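Side-chain contacts in tight junction protein ZO-3 (PDB 3KFV), which links tight junction transmembrane proteins such as claudins and occludin to the actin cytoskeleton, as a scaffold of the MAGUK family: residues Thr9-Glu14 / Glu73-Leu78; Thr163-Asp168 / Thr278-Leu283. One frame throughout, in Å; residues are numbered along the deposited sequence.

Contact 1: residues Thr9-Glu14 / Glu73-Leu78; sequences THFELE and EQLASL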
ATOM      1  N   THR A   9       1.442 -14.469  -5.857  1.00 33.79           N
ATOM      2  CA  THR A   9       2.397 -14.772  -6.915  1.00 34.18           C
ATOM      3  C   THR A   9       3.727 -14.037  -6.711  1.00 36.32           C
ATOM      4  O   THR A   9       3.746 -12.844  -6.420  1.00 37.72           O
ATOM      5  CB  THR A   9       1.807 -14.422  -8.300  1.00 34.64           C
ATOM      6  OG1 THR A   9       1.536 -13.019  -8.366  1.00 35.70           O
ATOM      7  CG2 THR A   9       0.506 -15.174  -8.538  1.00 33.04           C
ATOM      8  N   HIS A  10       4.836 -14.752  -6.868  1.00 36.20           N
ATOM      9  CA  HIS A  10       6.157 -14.170  -6.646  1.00 35.43           C
ATOM     10  C   HIS A  10       7.055 -14.218  -7.883  1.00 39.93           C
ATOM     11  O   HIS A  10       8.284 -14.284  -7.788  1.00 37.43           O
ATOM     12  CB  HIS A  10       6.832 -14.831  -5.443  1.00 33.89           C
ATOM     13  CG  HIS A  10       6.138 -14.549  -4.151  1.00 38.36           C
ATOM     14  ND1 HIS A  10       6.348 -13.392  -3.429  1.00 36.15           N
ATOM     15  CD2 HIS A  10       5.210 -15.258  -3.464  1.00 36.50           C
ATOM     16  CE1 HIS A  10       5.591 -13.409  -2.347  1.00 37.06           C
ATOM     17  NE2 HIS A  10       4.892 -14.530  -2.344  1.00 36.96           N
ATOM     18  N   PHE A  11       6.424 -14.181  -9.048  1.00 38.83           N
ATOM     19  CA  PHE A  11       7.146 -14.001 -10.293  1.00 42.06           C
ATOM     20  C   PHE A  11       6.221 -13.312 -11.292  1.00 45.64           C
ATOM     21  O   PHE A  11       5.009 -13.237 -11.075  1.00 42.66           O
ATOM     22  CB  PHE A  11       7.665 -15.340 -10.829  1.00 43.91           C
ATOM     23  CG  PHE A  11       6.587 -16.352 -11.099  1.00 43.77           C
ATOM     24  CD1 PHE A  11       6.115 -16.556 -12.390  1.00 43.25           C
ATOM     25  CD2 PHE A  11       6.048 -17.101 -10.066  1.00 39.47           C
ATOM     26  CE1 PHE A  11       5.117 -17.483 -12.645  1.00 41.41           C
ATOM     27  CE2 PHE A  11       5.055 -18.033 -10.314  1.00 40.85           C
ATOM     28  CZ  PHE A  11       4.588 -18.225 -11.605  1.00 40.29           C
ATOM     29  N   GLU A  12       6.793 -12.797 -12.375  1.00 45.21           N
ATOM     30  CA  GLU A  12       6.014 -12.076 -13.371  1.00 44.58           C
ATOM     31  C   GLU A  12       5.503 -13.008 -14.473  1.00 49.39           C
ATOM     32  O   GLU A  12       6.181 -13.960 -14.865  1.00 45.99           O
ATOM     33  CB  GLU A  12       6.836 -10.925 -13.965  1.00 45.07           C
ATOM     34  CG  GLU A  12       6.617  -9.563 -13.290  1.00 49.80           C
ATOM     35  CD  GLU A  12       7.057  -9.528 -11.824  1.00 52.95           C
ATOM     36  OE1 GLU A  12       8.060 -10.188 -11.474  1.00 52.57           O
ATOM     37  OE2 GLU A  12       6.404  -8.829 -11.018  1.00 51.23           O
ATOM     38  N   LEU A  13       4.295 -12.734 -14.956  1.00 50.25           N
ATOM     39  CA  LEU A  13       3.719 -13.491 -16.060  1.00 46.49           C
ATOM     40  C   LEU A  13       2.853 -12.578 -16.924  1.00 54.36           C
ATOM     41  O   LEU A  13       2.061 -11.784 -16.406  1.00 50.57           O
ATOM     42  CB  LEU A  13       2.883 -14.658 -15.540  1.00 45.46           C
ATOM     43  CG  LEU A  13       2.320 -15.589 -16.616  1.00 48.31           C
ATOM     44  CD1 LEU A  13       3.442 -16.389 -17.252  1.00 43.06           C
ATOM     45  CD2 LEU A  13       1.255 -16.512 -16.044  1.00 38.71           C
ATOM     46  N   GLU A  14       3.016 -12.692 -18.240  1.00 60.98           N
ATOM     47  CA  GLU A  14       2.245 -11.889 -19.183  1.00 61.99           C
ATOM     48  C   GLU A  14       0.871 -12.503 -19.414  1.00 59.23           C
ATOM     49  O   GLU A  14       0.713 -13.727 -19.344  1.00 55.93           O
ATOM     50  CB  GLU A  14       2.986 -11.753 -20.522  1.00 66.75           C
ATOM     51  CG  GLU A  14       4.193 -10.806 -20.508  1.00 68.09           C
ATOM     52  CD  GLU A  14       3.834  -9.367 -20.129  1.00 74.07           C
ATOM     53  OE1 GLU A  14       4.760  -8.592 -19.806  1.00 71.23           O
ATOM     54  OE2 GLU A  14       2.634  -9.008 -20.152  1.00 75.71           O
ATOM     55  N   GLU A  73       6.481 -23.206 -10.882  1.00 45.58           N
ATOM     56  CA  GLU A  73       7.840 -23.321 -10.371  1.00 44.46           C
ATOM     57  C   GLU A  73       8.845 -23.234 -11.513  1.00 45.80           C
ATOM     58  O   GLU A  73       9.901 -22.618 -11.376  1.00 46.39           O
ATOM     59  CB  GLU A  73       8.013 -24.628  -9.594  1.00 44.64           C
ATOM     60  N   GLN A  74       8.504 -23.848 -12.643  1.00 46.89           N
ATOM     61  CA  GLN A  74       9.355 -23.815 -13.828  1.00 49.42           C
ATOM     62  C   GLN A  74       9.457 -22.407 -14.399  1.00 48.40           C
ATOM     63  O   GLN A  74      10.548 -21.939 -14.740  1.00 48.27           O
ATOM     64  CB  GLN A  74       8.809 -24.757 -14.902  1.00 54.09           C
ATOM     65  CG  GLN A  74       9.250 -26.203 -14.754  1.00 61.68           C
ATOM     66  CD  GLN A  74       8.462 -27.141 -15.654  1.00 66.65           C
ATOM     67  OE1 GLN A  74       7.336 -26.834 -16.059  1.00 58.68           O
ATOM     68  NE2 GLN A  74       9.049 -28.296 -15.966  1.00 65.48           N
ATOM     69  N   LEU A  75       8.312 -21.746 -14.518  1.00 41.31           N
ATOM     70  CA  LEU A  75       8.271 -20.378 -15.010  1.00 40.76           C
ATOM     71  C   LEU A  75       9.090 -19.434 -14.135  1.00 44.91           C
ATOM     72  O   LEU A  75       9.623 -18.437 -14.621  1.00 49.53           O
ATOM     73  CB  LEU A  75       6.830 -19.896 -15.103  1.00 42.32           C
ATOM     74  CG  LEU A  75       5.995 -20.605 -16.169  1.00 47.59           C
ATOM     75  CD1 LEU A  75       4.501 -20.458 -15.905  1.00 41.78           C
ATOM     76  CD2 LEU A  75       6.360 -20.081 -17.552  1.00 47.36           C
ATOM     77  N   ALA A  76       9.201 -19.750 -12.848  1.00 42.38           N
ATOM     78  CA  ALA A  76       9.992 -18.928 -11.938  1.00 42.88           C
ATOM     79  C   ALA A  76      11.486 -19.210 -12.065  1.00 43.11           C
ATOM     80  O   ALA A  76      12.283 -18.282 -12.151  1.00 46.90           O
ATOM     81  CB  ALA A  76       9.530 -19.111 -10.499  1.00 43.25           C
ATOM     82  N   SER A  77      11.863 -20.488 -12.067  1.00 41.96           N
ATOM     83  CA  SER A  77      13.256 -20.865 -12.298  1.00 45.27           C
ATOM     84  C   SER A  77      13.739 -20.239 -13.591  1.00 47.19           C
ATOM     85  O   SER A  77      14.854 -19.722 -13.672  1.00 44.19           O
ATOM     86  CB  SER A  77      13.406 -22.384 -12.389  1.00 47.27           C
ATOM     87  OG  SER A  77      13.437 -22.972 -11.101  1.00 57.89           O
ATOM     88  N   LEU A  78      12.880 -20.299 -14.603  1.00 44.97           N
ATOM     89  CA  LEU A  78      13.164 -19.692 -15.887  1.00 47.93           C
ATOM     90  C   LEU A  78      13.472 -18.211 -15.740  1.00 50.53           C
ATOM     91  O   LEU A  78      14.511 -17.740 -16.205  1.00 49.43           O
ATOM     92  CB  LEU A  78      11.985 -19.884 -16.842  1.00 54.71           C
ATOM     93  CG  LEU A  78      11.986 -21.155 -17.700  1.00 57.75           C
ATOM     94  CD1 LEU A  78      10.848 -21.112 -18.715  1.00 50.80           C
ATOM     95  CD2 LEU A  78      13.332 -21.338 -18.403  1.00 48.08           C
TER
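Phe11 presents its ring to helix 69-82 at Leu75 and Ala76, and this contact fastens the helix to the loop that follows the first strand of the SH3 domain. In the MAGUK SH3 fold this loop leads from strand 5-9 towards strand 28-33, while the helix comes after strand 60-66. Different ring atoms of Phe11 meet different residues. CD2 lies 4.0 Å from Ala76 CB, with CG at 4.1 Å from the same methyl, while CE1 comes to 3.8 Å from Leu75 CB. The backbone N of Ala76 lies over one face of the ring, whereas Leu75 CB approaches obliquely, so the ring straddles the step between two consecutive helical residues. CB of Phe11 points toward the helix, and a chi1 of 59° sets CG between the backbone N and the carbonyl carbon, which places the ring against Leu75 and Ala76. The contact is purely apolar, but a polar link flanks it: Glu79, one turn further along the helix, takes the backbone N-H of Glu12 on OE1. Phe23 meets the Phe11 ring edge-to-face, and Ala72 and Pro133 also touch it. Leu13 adds a looser contact. Its CG stands anti to the backbone N (chi1 -175°), and the branch methyl CD1 reaches to 4.4 Å from Leu75 CD1.

Contact 2: residues Thr163-Asp168 / Thr278-Leu283; sequences TAEMPD and TWYQEL
Tyr280 and Glu165 are joined by the one hydrogen bond between these segments: the phenol OH donates to Glu165 OE1 over 2.7 Å. The oxygen is met on its anti side, with the donor 33° out of the carboxylate plane. From the ring's side, OE1 sits at the edge and near the ring plane, 3.2 Å from Tyr280 CE2, and the carboxylate is turned 36° against the ring. Both side chains leave the backbone with CG anti to N. The glutamate is also extended beyond CG, and the two run past each other in opposite directions, bridging backbones whose closest CA atoms, those of Glu165 and Tyr280, are 11.6 Å apart. The charged partner is a second kind of link: Glu165 OE2 forms a salt bridge with Lys284, so the two carboxylate oxygens hold different residues of helix 278-290. In the guanylate kinase-like domain, an alpha/beta fold with a parallel central sheet, the contact ties the C-terminal end of helix 155-165 to helix 278-290. A phenylalanine in place of Tyr280 would probably leave Glu165 OE1 without this donor and the carboxylate freer to turn about its salt bridge to Lys284. Van der Waals contact between the segments is slighter: selenomethionine Met166, the first residue to leave helical geometry, brings its CE methyl to 4.3 Å from Tyr280 OH. Beyond the two segments, Tyr280 also touches Lys161 and Leu162 of helix 155-165.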
ATOM      1  N   THR A 163       0.717  12.765  16.120  1.00 34.85           N
ATOM      2  CA  THR A 163       1.659  12.456  17.187  1.00 39.61           C
ATOM      3  C   THR A 163       1.529  13.435  18.352  1.00 39.43           C
ATOM      4  O   THR A 163       1.786  13.082  19.504  1.00 40.78           O
ATOM      5  CB  THR A 163       3.112  12.443  16.677  1.00 36.53           C
ATOM      6  OG1 THR A 163       3.337  13.593  15.853  1.00 45.35           O
ATOM      7  CG2 THR A 163       3.368  11.198  15.854  1.00 36.03           C
ATOM      8  N   ALA A 164       1.127  14.662  18.047  1.00 37.54           N
ATOM      9  CA  ALA A 164       0.986  15.690  19.063  1.00 36.24           C
ATOM     10  C   ALA A 164      -0.224  15.391  19.933  1.00 43.35           C
ATOM     11  O   ALA A 164      -0.231  15.665  21.133  1.00 45.69           O
ATOM     12  CB  ALA A 164       0.847  17.051  18.413  1.00 37.02           C
ATOM     13  N   GLU A 165      -1.251  14.822  19.315  1.00 42.55           N
ATOM     14  CA  GLU A 165      -2.502  14.555  20.002  1.00 40.27           C
ATOM     15  C   GLU A 165      -2.454  13.196  20.693  1.00 43.73           C
ATOM     16  O   GLU A 165      -3.108  12.986  21.718  1.00 45.78           O
ATOM     17  CB  GLU A 165      -3.655  14.609  19.000  1.00 38.06           C
ATOM     18  CG  GLU A 165      -5.029  14.379  19.590  1.00 41.56           C
ATOM     19  CD  GLU A 165      -6.135  14.489  18.551  1.00 44.51           C
ATOM     20  OE1 GLU A 165      -5.858  14.973  17.434  1.00 43.03           O
ATOM     21  OE2 GLU A 165      -7.281  14.095  18.847  1.00 49.52           O
HETATM   22  N   MSE A 166      -1.661  12.281  20.134  1.00 41.02           N
HETATM   23  CA  MSE A 166      -1.646  10.895  20.588  1.00 40.71           C
HETATM   24  C   MSE A 166      -0.265  10.255  20.480  1.00 42.46           C
HETATM   25  O   MSE A 166      -0.066   9.325  19.700  1.00 39.49           O
HETATM   26  CB  MSE A 166      -2.656  10.075  19.788  1.00 42.73           C
HETATM   27  CG  MSE A 166      -4.095  10.545  19.941  1.00 47.01           C
HETATM   28 SE   MSE A 166      -5.310   9.798  18.587  1.00 77.22          SE
HETATM   29  CE  MSE A 166      -4.639  10.721  16.997  1.00 44.53           C
ATOM     30  N   PRO A 167       0.687  10.732  21.297  1.00 47.04           N
ATOM     31  CA  PRO A 167       2.080  10.270  21.277  1.00 41.13           C
ATOM     32  C   PRO A 167       2.191   8.775  21.548  1.00 41.99           C
ATOM     33  O   PRO A 167       3.223   8.174  21.261  1.00 45.69           O
ATOM     34  CB  PRO A 167       2.717  11.032  22.443  1.00 36.07           C
ATOM     35  CG  PRO A 167       1.782  12.140  22.756  1.00 35.18           C
ATOM     36  CD  PRO A 167       0.429  11.648  22.419  1.00 39.12           C
ATOM     37  N   ASP A 168       1.142   8.186  22.108  1.00 45.39           N
ATOM     38  CA  ASP A 168       1.201   6.798  22.557  1.00 49.27           C
ATOM     39  C   ASP A 168       0.766   5.821  21.473  1.00 47.10           C
ATOM     40  O   ASP A 168       0.896   4.602  21.631  1.00 44.01           O
ATOM     41  CB  ASP A 168       0.366   6.597  23.835  1.00 49.14           C
ATOM     42  CG  ASP A 168      -1.102   7.003  23.660  1.00 58.29           C
ATOM     43  OD1 ASP A 168      -1.373   8.164  23.248  1.00 52.89           O
ATOM     44  OD2 ASP A 168      -1.984   6.158  23.961  1.00 56.67           O
ATOM     45  N   THR A 278     -12.563  18.765   9.695  1.00 42.82           N
ATOM     46  CA  THR A 278     -13.312  17.633   9.165  1.00 44.68           C
ATOM     47  C   THR A 278     -12.418  16.547   8.548  1.00 44.09           C
ATOM     48  O   THR A 278     -12.523  15.377   8.920  1.00 43.02           O
ATOM     49  CB  THR A 278     -14.434  18.095   8.200  1.00 48.09           C
ATOM     50  OG1 THR A 278     -15.499  18.677   8.966  1.00 50.13           O
ATOM     51  CG2 THR A 278     -14.988  16.925   7.407  1.00 48.72           C
ATOM     52  N   TRP A 279     -11.535  16.925   7.627  1.00 40.16           N
ATOM     53  CA  TRP A 279     -10.656  15.943   6.984  1.00 40.34           C
ATOM     54  C   TRP A 279      -9.789  15.208   7.999  1.00 40.18           C
ATOM     55  O   TRP A 279      -9.474  14.032   7.826  1.00 38.45           O
ATOM     56  CB  TRP A 279      -9.769  16.596   5.923  1.00 36.73           C
ATOM     57  CG  TRP A 279      -8.768  17.581   6.464  1.00 36.92           C
ATOM     58  CD1 TRP A 279      -8.907  18.936   6.528  1.00 38.75           C
ATOM     59  CD2 TRP A 279      -7.471  17.287   7.004  1.00 37.01           C
ATOM     60  NE1 TRP A 279      -7.782  19.505   7.074  1.00 36.89           N
ATOM     61  CE2 TRP A 279      -6.883  18.515   7.373  1.00 35.68           C
ATOM     62  CE3 TRP A 279      -6.750  16.106   7.212  1.00 36.32           C
ATOM     63  CZ2 TRP A 279      -5.608  18.596   7.939  1.00 34.51           C
ATOM     64  CZ3 TRP A 279      -5.480  16.189   7.775  1.00 36.38           C
ATOM     65  CH2 TRP A 279      -4.925  17.426   8.132  1.00 35.08           C
ATOM     66  N   TYR A 280      -9.406  15.917   9.056  1.00 39.62           N
ATOM     67  CA  TYR A 280      -8.601  15.346  10.121  1.00 37.36           C
ATOM     68  C   TYR A 280      -9.421  14.354  10.940  1.00 39.75           C
ATOM     69  O   TYR A 280      -8.907  13.323  11.374  1.00 37.39           O
ATOM     70  CB  TYR A 280      -8.059  16.453  11.022  1.00 38.45           C
ATOM     71  CG  TYR A 280      -7.145  15.947  12.110  1.00 39.79           C
ATOM     72  CD1 TYR A 280      -5.864  15.503  11.810  1.00 37.82           C
ATOM     73  CD2 TYR A 280      -7.562  15.910  13.437  1.00 37.72           C
ATOM     74  CE1 TYR A 280      -5.023  15.035  12.798  1.00 37.97           C
ATOM     75  CE2 TYR A 280      -6.730  15.443  14.431  1.00 35.98           C
ATOM     76  CZ  TYR A 280      -5.461  15.008  14.107  1.00 40.02           C
ATOM     77  OH  TYR A 280      -4.620  14.536  15.091  1.00 42.96           O
ATOM     78  N   GLN A 281     -10.695  14.678  11.151  1.00 41.81           N
ATOM     79  CA  GLN A 281     -11.618  13.785  11.849  1.00 41.10           C
ATOM     80  C   GLN A 281     -11.810  12.481  11.072  1.00 44.11           C
ATOM     81  O   GLN A 281     -11.581  11.388  11.603  1.00 44.48           O
ATOM     82  CB  GLN A 281     -12.970  14.467  12.067  1.00 42.89           C
ATOM     83  CG  GLN A 281     -12.931  15.653  13.030  1.00 46.72           C
ATOM     84  CD  GLN A 281     -12.589  15.249  14.455  1.00 47.98           C
ATOM     85  OE1 GLN A 281     -11.526  15.597  14.974  1.00 45.81           O
ATOM     86  NE2 GLN A 281     -13.486  14.507  15.093  1.00 50.91           N
ATOM     87  N   GLU A 282     -12.232  12.604   9.816  1.00 44.48           N
ATOM     88  CA  GLU A 282     -12.355  11.450   8.933  1.00 41.07           C
ATOM     89  C   GLU A 282     -11.060  10.647   8.894  1.00 40.05           C
ATOM     90  O   GLU A 282     -11.084   9.417   8.905  1.00 40.28           O
ATOM     91  CB  GLU A 282     -12.779  11.885   7.528  1.00 40.10           C
ATOM     92  CG  GLU A 282     -14.291  11.818   7.318  1.00 56.72           C
ATOM     93  CD  GLU A 282     -14.807  12.769   6.237  1.00 63.10           C
ATOM     94  OE1 GLU A 282     -14.232  12.806   5.122  1.00 59.91           O
ATOM     95  OE2 GLU A 282     -15.811  13.469   6.504  1.00 62.82           O
ATOM     96  N   LEU A 283      -9.927  11.341   8.864  1.00 40.13           N
ATOM     97  CA  LEU A 283      -8.643  10.653   8.875  1.00 36.24           C
ATOM     98  C   LEU A 283      -8.578   9.702  10.056  1.00 34.07           C
ATOM     99  O   LEU A 283      -8.402   8.501   9.879  1.00 35.72           O
ATOM    100  CB  LEU A 283      -7.481  11.644   8.926  1.00 35.46           C
ATOM    101  CG  LEU A 283      -6.068  11.060   9.057  1.00 36.63           C
ATOM    102  CD1 LEU A 283      -5.794   9.979   8.018  1.00 35.78           C
ATOM    103  CD2 LEU A 283      -5.013  12.155   8.975  1.00 36.28           C
TER

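Contact 1 belongs to the SH3 domain and contact 2 to the guanylate kinase-like domain, the two modules of this MAGUK fragment. They lie on opposite sides of the chain's centre, with their own centres 43 Å apart and their nearest atoms about 28 Å apart, so neither touches the other. Along the sequence they come in series, 9-14 with 73-78 closing before 163-168 opens. Each joins elements distant in sequence within its own domain, by different means: apolar contacts alone between the segments of contact 1, and a hydrogen bond as the principal link in contact 2. The structure is the apo form, and neither contact is tied to a bound ligand.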